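PDB 3BXP: putative lipase/esterase from Lactobacillus plantarum WCFS1, which probably hydrolyses carboxylic ester bonds as a serine hydrolase of the alpha/beta-hydrolase superfamily, its natural substrate being unknown. Local coordinates for residues B[20-25]-B[104-109]; B[56-61]-B[66-71]. One frame throughout, in Å; residues are numbered along the deposited sequence.

Contact 1 of 2, residues B[20-25]-B[104-109]. With PGR (R-1,2-propanediol), chain L.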
loop_
_atom_site.group_PDB
_atom_site.type_symbol
_atom_site.label_atom_id
_atom_site.label_comp_id
_atom_site.label_asym_id
_atom_site.label_seq_id
_atom_site.Cartn_x
_atom_site.Cartn_y
_atom_site.Cartn_z
ATOM N N ALA B 20 -22.192 8.578 20.276
ATOM C CA ALA B 20 -21.217 7.738 20.970
ATOM C C ALA B 20 -21.757 6.346 21.207
ATOM O O ALA B 20 -22.909 6.140 21.559
ATOM C CB ALA B 20 -20.794 8.343 22.301
ATOM N N TYR B 21 -20.892 5.407 20.932
ATOM C CA TYR B 21 -21.192 3.999 21.192
ATOM C C TYR B 21 -20.192 3.500 22.224
ATOM O O TYR B 21 -19.024 3.241 21.911
ATOM C CB TYR B 21 -21.053 3.212 19.912
ATOM C CG TYR B 21 -21.935 3.689 18.795
ATOM C CD1 TYR B 21 -23.250 3.251 18.685
ATOM C CD2 TYR B 21 -21.459 4.581 17.864
ATOM C CE1 TYR B 21 -24.046 3.680 17.639
ATOM C CE2 TYR B 21 -22.265 5.011 16.801
ATOM C CZ TYR B 21 -23.548 4.539 16.711
ATOM O OH TYR B 21 -24.322 4.968 15.663
ATOM N N TRP B 22 -20.683 3.419 23.460
ATOM C CA TRP B 22 -19.871 3.075 24.606
ATOM C C TRP B 22 -19.911 1.598 24.828
ATOM O O TRP B 22 -20.953 1.029 25.128
ATOM C CB TRP B 22 -20.346 3.827 25.860
ATOM C CG TRP B 22 -20.408 5.269 25.774
ATOM C CD1 TRP B 22 -21.537 6.061 25.916
ATOM C CD2 TRP B 22 -19.311 6.195 25.552
ATOM N NE1 TRP B 22 -21.202 7.382 25.798
ATOM C CE2 TRP B 22 -19.860 7.500 25.549
ATOM C CE3 TRP B 22 -17.940 6.043 25.341
ATOM C CZ2 TRP B 22 -19.070 8.643 25.373
ATOM C CZ3 TRP B 22 -17.165 7.176 25.127
ATOM C CH2 TRP B 22 -17.727 8.462 25.184
ATOM N N LEU B 23 -18.766 0.967 24.660
ATOM C CA LEU B 23 -18.665 -0.477 24.962
ATOM C C LEU B 23 -18.836 -0.744 26.450
ATOM O O LEU B 23 -18.203 -0.096 27.271
ATOM C CB LEU B 23 -17.317 -1.010 24.448
ATOM C CG LEU B 23 -17.097 -2.515 24.377
ATOM C CD1 LEU B 23 -18.155 -3.171 23.533
ATOM C CD2 LEU B 23 -15.686 -2.767 23.813
ATOM N N ASP B 24 -19.698 -1.701 26.793
ATOM C CA ASP B 24 -19.824 -2.159 28.177
ATOM C C ASP B 24 -18.561 -2.842 28.702
ATOM O O ASP B 24 -17.772 -3.506 27.943
ATOM C CB ASP B 24 -20.966 -3.178 28.363
ATOM C CG ASP B 24 -22.348 -2.575 28.172
ATOM O OD1 ASP B 24 -22.478 -1.348 28.233
ATOM O OD2 ASP B 24 -23.305 -3.362 28.003
ATOM N N GLN B 25 -18.388 -2.694 30.010
ATOM C CA GLN B 25 -17.431 -3.506 30.782
ATOM C C GLN B 25 -17.948 -4.930 30.875
ATOM O O GLN B 25 -19.152 -5.147 30.769
ATOM C CB GLN B 25 -17.249 -2.893 32.169
ATOM C CG GLN B 25 -16.555 -1.537 32.147
ATOM C CD GLN B 25 -15.157 -1.635 31.650
ATOM O OE1 GLN B 25 -14.356 -2.447 32.170
ATOM N NE2 GLN B 25 -14.816 -0.836 30.642
ATOM N N HIS B 104 -17.235 6.372 31.150
ATOM C CA HIS B 104 -17.393 5.227 30.212
ATOM C C HIS B 104 -16.136 4.427 29.983
ATOM O O HIS B 104 -16.121 3.536 29.148
ATOM C CB HIS B 104 -17.945 5.695 28.880
ATOM C CG HIS B 104 -19.307 6.256 29.006
ATOM N ND1 HIS B 104 -20.382 5.450 29.325
ATOM C CD2 HIS B 104 -19.769 7.529 28.980
ATOM C CE1 HIS B 104 -21.459 6.207 29.454
ATOM N NE2 HIS B 104 -21.114 7.468 29.256
ATOM N N HIS B 105 -15.082 4.807 30.703
ATOM C CA HIS B 105 -13.820 4.039 30.787
ATOM C C HIS B 105 -13.121 4.046 29.457
ATOM O O HIS B 105 -13.092 3.081 28.746
ATOM C CB HIS B 105 -14.124 2.630 31.267
ATOM C CG HIS B 105 -15.037 2.593 32.455
ATOM N ND1 HIS B 105 -14.742 3.210 33.654
ATOM C CD2 HIS B 105 -16.258 2.026 32.611
ATOM C CE1 HIS B 105 -15.741 3.008 34.501
ATOM N NE2 HIS B 105 -16.672 2.288 33.890
ATOM N N VAL B 106 -12.602 5.218 29.111
ATOM C CA VAL B 106 -11.958 5.451 27.851
ATOM C C VAL B 106 -10.455 5.659 28.058
ATOM O O VAL B 106 -10.037 6.446 28.910
ATOM C CB VAL B 106 -12.480 6.727 27.192
ATOM C CG1 VAL B 106 -11.851 6.889 25.763
ATOM C CG2 VAL B 106 -14.047 6.788 27.190
ATOM N N ASP B 107 -9.640 4.925 27.303
ATOM C CA ASP B 107 -8.186 5.112 27.393
ATOM C C ASP B 107 -7.841 6.280 26.487
ATOM O O ASP B 107 -7.815 6.157 25.254
ATOM C CB ASP B 107 -7.413 3.866 26.937
ATOM C CG ASP B 107 -5.912 3.975 27.120
ATOM O OD1 ASP B 107 -5.352 5.088 27.361
ATOM O OD2 ASP B 107 -5.276 2.876 27.049
ATOM N N CYS B 108 -7.592 7.417 27.099
ATOM C CA CYS B 108 -7.302 8.617 26.316
ATOM C C CYS B 108 -5.893 8.706 25.780
ATOM O O CYS B 108 -5.549 9.674 25.099
ATOM C CB CYS B 108 -7.610 9.877 27.137
ATOM S SG CYS B 108 -9.400 10.007 27.437
ATOM N N GLN B 109 -5.055 7.736 26.095
ATOM C CA GLN B 109 -3.783 7.593 25.404
ATOM C C GLN B 109 -3.887 6.795 24.095
ATOM O O GLN B 109 -2.899 6.652 23.378
ATOM C CB GLN B 109 -2.730 6.928 26.298
ATOM C CG GLN B 109 -2.520 7.676 27.657
ATOM C CD GLN B 109 -2.055 9.096 27.429
ATOM O OE1 GLN B 109 -0.995 9.316 26.871
ATOM N NE2 GLN B 109 -2.851 10.061 27.840
HETATM C C1 PGR L . -8.969 7.464 31.736
HETATM C C2 PGR L . -9.450 7.738 33.146
HETATM C C3 PGR L . -8.890 6.671 34.081
HETATM O O1 PGR L . -9.567 6.220 31.466
HETATM O O2 PGR L . -9.040 9.068 33.433
HETATM O O HOH W 1 -16.965 0.851 29.441
#
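Trp22 and His104 both carry CG anti to their own carbonyl carbon (chi1 -56° and -64°), and these torsions bring the two rings together face to face where the second strand of the alpha/beta-hydrolase sheet ends. The imidazole lies flat over the five-membered ring of the indole, centroids 3.5 Å apart and planes only 3° from parallel. His104 CB continues the overlap as a CH-pi contact, 3.9 Å from the centroid of the six-membered ring. Ala20 CB packs on the opposite indole face, where a small methyl fits. A broad aromatic suits this place because it has further partners: CZ3 meets Val106 CG2 at 3.8 Å, and NE1 donates to Glu5 on strand 2-9. A leucine in place of Trp22 would probably leave the imidazole without its stacking partner and the Glu5 carboxylate without this N-H donor. Gln25 lays CG 3.6 Å from His105 CD2, and the bend at chi2 turns the amide so that NE2 comes to 3.6 Å from His105 CB. NE2 also donates to Val33 O. One water joins the two segments, donating to Leu23 O at 2.7 Å and to His104 O at 2.8 Å while accepting from Gln25 NE2.

Contact 2 of 2, residues B[56-61]-B[66-71]; sequences PIATRM and MHTVVL. With PGO (S-1,2-propanediol), chain J.
Thr59 OG1 has two polar partners: it hydrogen-bonds to O2 of a propanediol, probably from the crystallisation liquor, at 2.6 Å, and to Ala55 O one helical turn back. A threonine suits this outward side of the helix, its hydroxyl reaching both a backbone carbonyl and the bound diol. The inward side is apolar and belongs to a right-handed beta-alpha-beta crossover, in which helix 54-63 packs on strand 67-72. Here Met61 CB meets the modelled methyl CE of Met66 at 3.6 Å; both residues are selenomethionine. Met66 runs extended through chi2 (-179°), but chi3 is almost eclipsed (-11°), and the exact position of CE is doubtful. The small side chain of Ala58 allows a close approach, its CB lying 4.1 Å from Thr68 OG1. That hydroxyl is buried and has no hydrogen-bonding partner in the model, while Thr68 CG2 comes within 4.1 Å of Ala58 O. Beta-branched Thr68 suits a strand and offers the helix a compact surface. Met61 and Met66 both reach Met38 on the adjacent parallel strand 35-41, so the contact lies between helix 54-63 and the sheet, with helix 258-269 packed against Met61 through Pro260 and Leu264.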
loop_
_atom_site.group_PDB
_atom_site.type_symbol
_atom_site.label_atom_id
_atom_site.label_comp_id
_atom_site.label_asym_id
_atom_site.label_seq_id
_atom_site.Cartn_x
_atom_site.Cartn_y
_atom_site.Cartn_z
ATOM N N PRO B 56 -21.119 -0.400 9.327
ATOM C CA PRO B 56 -20.438 -1.706 9.452
ATOM C C PRO B 56 -19.016 -1.638 10.021
ATOM O O PRO B 56 -18.617 -2.478 10.802
ATOM C CB PRO B 56 -20.385 -2.209 8.014
ATOM C CG PRO B 56 -21.406 -1.520 7.305
ATOM C CD PRO B 56 -21.665 -0.206 7.969
ATOM N N ILE B 57 -18.258 -0.639 9.595
ATOM C CA ILE B 57 -16.912 -0.414 10.133
ATOM C C ILE B 57 -16.953 -0.201 11.660
ATOM O O ILE B 57 -16.151 -0.791 12.378
ATOM C CB ILE B 57 -16.273 0.832 9.428
ATOM C CG1 ILE B 57 -15.963 0.497 7.946
ATOM C CG2 ILE B 57 -15.031 1.337 10.196
ATOM C CD1 ILE B 57 -15.546 1.715 7.095
ATOM N N ALA B 58 -17.881 0.643 12.152
ATOM C CA ALA B 58 -18.064 0.923 13.580
ATOM C C ALA B 58 -18.290 -0.362 14.307
ATOM O O ALA B 58 -17.652 -0.646 15.302
ATOM C CB ALA B 58 -19.229 1.870 13.809
ATOM N N THR B 59 -19.174 -1.159 13.745
ATOM C CA THR B 59 -19.554 -2.470 14.350
ATOM C C THR B 59 -18.336 -3.377 14.475
ATOM O O THR B 59 -18.069 -3.967 15.527
ATOM C CB THR B 59 -20.679 -3.134 13.500
ATOM O OG1 THR B 59 -21.828 -2.280 13.486
ATOM C CG2 THR B 59 -21.075 -4.538 14.032
ATOM N N ARG B 60 -17.588 -3.478 13.385
ATOM C CA ARG B 60 -16.393 -4.341 13.320
ATOM C C ARG B 60 -15.340 -3.863 14.329
ATOM O O ARG B 60 -14.743 -4.661 15.052
ATOM C CB ARG B 60 -15.825 -4.342 11.895
ATOM C CG ARG B 60 -14.585 -5.214 11.658
ATOM C CD ARG B 60 -14.825 -6.652 12.030
ATOM N NE ARG B 60 -13.619 -7.486 12.158
ATOM C CZ ARG B 60 -13.016 -7.771 13.311
ATOM N NH1 ARG B 60 -13.434 -7.224 14.441
ATOM N NH2 ARG B 60 -11.965 -8.592 13.340
HETATM N N MSE B 61 -15.143 -2.554 14.390
HETATM C CA MSE B 61 -14.076 -1.986 15.245
HETATM C C MSE B 61 -14.433 -2.233 16.697
HETATM O O MSE B 61 -13.591 -2.668 17.483
HETATM C CB MSE B 61 -13.852 -0.502 14.979
HETATM C CG MSE B 61 -13.070 -0.236 13.685
HETATM SE SE MSE B 61 -11.595 -1.360 13.040
HETATM C CE MSE B 61 -12.586 -2.869 12.331
HETATM N N MSE B 66 -13.189 -1.760 21.285
HETATM C CA MSE B 66 -13.035 -0.315 21.268
HETATM C C MSE B 66 -14.366 0.381 21.376
HETATM O O MSE B 66 -15.398 -0.118 20.921
HETATM C CB MSE B 66 -12.373 0.096 19.963
HETATM C CG MSE B 66 -11.028 -0.546 19.785
HETATM SE SE MSE B 66 -10.282 0.093 18.077
HETATM C CE MSE B 66 -11.641 0.818 17.500
ATOM N N HIS B 67 -14.322 1.571 21.930
ATOM C CA HIS B 67 -15.468 2.479 21.824
ATOM C C HIS B 67 -15.435 3.141 20.431
ATOM O O HIS B 67 -14.362 3.189 19.816
ATOM C CB HIS B 67 -15.316 3.593 22.808
ATOM C CG HIS B 67 -15.274 3.207 24.236
ATOM N ND1 HIS B 67 -16.327 2.601 24.884
ATOM C CD2 HIS B 67 -14.320 3.436 25.173
ATOM C CE1 HIS B 67 -16.019 2.481 26.169
ATOM N NE2 HIS B 67 -14.812 2.984 26.368
ATOM N N THR B 68 -16.594 3.618 19.958
ATOM C CA THR B 68 -16.577 4.444 18.761
ATOM C C THR B 68 -17.463 5.635 18.912
ATOM O O THR B 68 -18.478 5.593 19.581
ATOM C CB THR B 68 -16.918 3.640 17.508
ATOM O OG1 THR B 68 -18.284 3.211 17.543
ATOM C CG2 THR B 68 -15.979 2.451 17.386
ATOM N N VAL B 69 -17.053 6.730 18.275
ATOM C CA VAL B 69 -17.885 7.966 18.225
ATOM C C VAL B 69 -17.930 8.374 16.771
ATOM O O VAL B 69 -16.888 8.410 16.111
ATOM C CB VAL B 69 -17.288 9.133 19.080
ATOM C CG1 VAL B 69 -18.011 10.530 18.822
ATOM C CG2 VAL B 69 -17.301 8.795 20.616
ATOM N N VAL B 70 -19.120 8.665 16.258
ATOM C CA VAL B 70 -19.251 9.203 14.900
ATOM C C VAL B 70 -19.486 10.681 14.991
ATOM O O VAL B 70 -20.342 11.109 15.758
ATOM C CB VAL B 70 -20.396 8.490 14.124
ATOM C CG1 VAL B 70 -20.543 9.134 12.720
ATOM C CG2 VAL B 70 -20.112 6.943 14.027
ATOM N N LEU B 71 -18.651 11.437 14.265
ATOM C CA LEU B 71 -18.587 12.901 14.263
ATOM C C LEU B 71 -19.124 13.417 12.938
ATOM O O LEU B 71 -18.507 13.235 11.911
ATOM C CB LEU B 71 -17.165 13.389 14.472
ATOM C CG LEU B 71 -17.014 14.903 14.121
ATOM C CD1 LEU B 71 -17.941 15.843 14.884
ATOM C CD2 LEU B 71 -15.509 15.231 14.293
HETATM C C1 PGO J . -23.162 0.928 14.064
HETATM C C2 PGO J . -23.179 0.298 15.459
HETATM C C3 PGO J . -21.963 0.696 16.280
HETATM O O1 PGO J . -22.598 2.226 14.249
HETATM O O2 PGO J . -23.176 -1.121 15.407
#

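Overall arrangement
The two contacts lie about 11 Å apart, centre to centre, on the same side of the chain's centre. In sequence, both segments of contact 2 fall between 20-25 and 104-109, so contact 1 brings together two segments, one before and one after the crossover. They share one sheet: strands 16-23 and 67-72 are antiparallel neighbours, linked by a probable hydrogen bond from Tyr21 N to Thr68 O (2.8 Å). His67 forms the other bridge, accepting from Leu23 N and donating to His105 O. The antiparallel strand 16-23 is thereby tied to the parallel part of the sheet, in which strand 110-116 runs into a GxSxG pattern consistent with a nucleophile elbow.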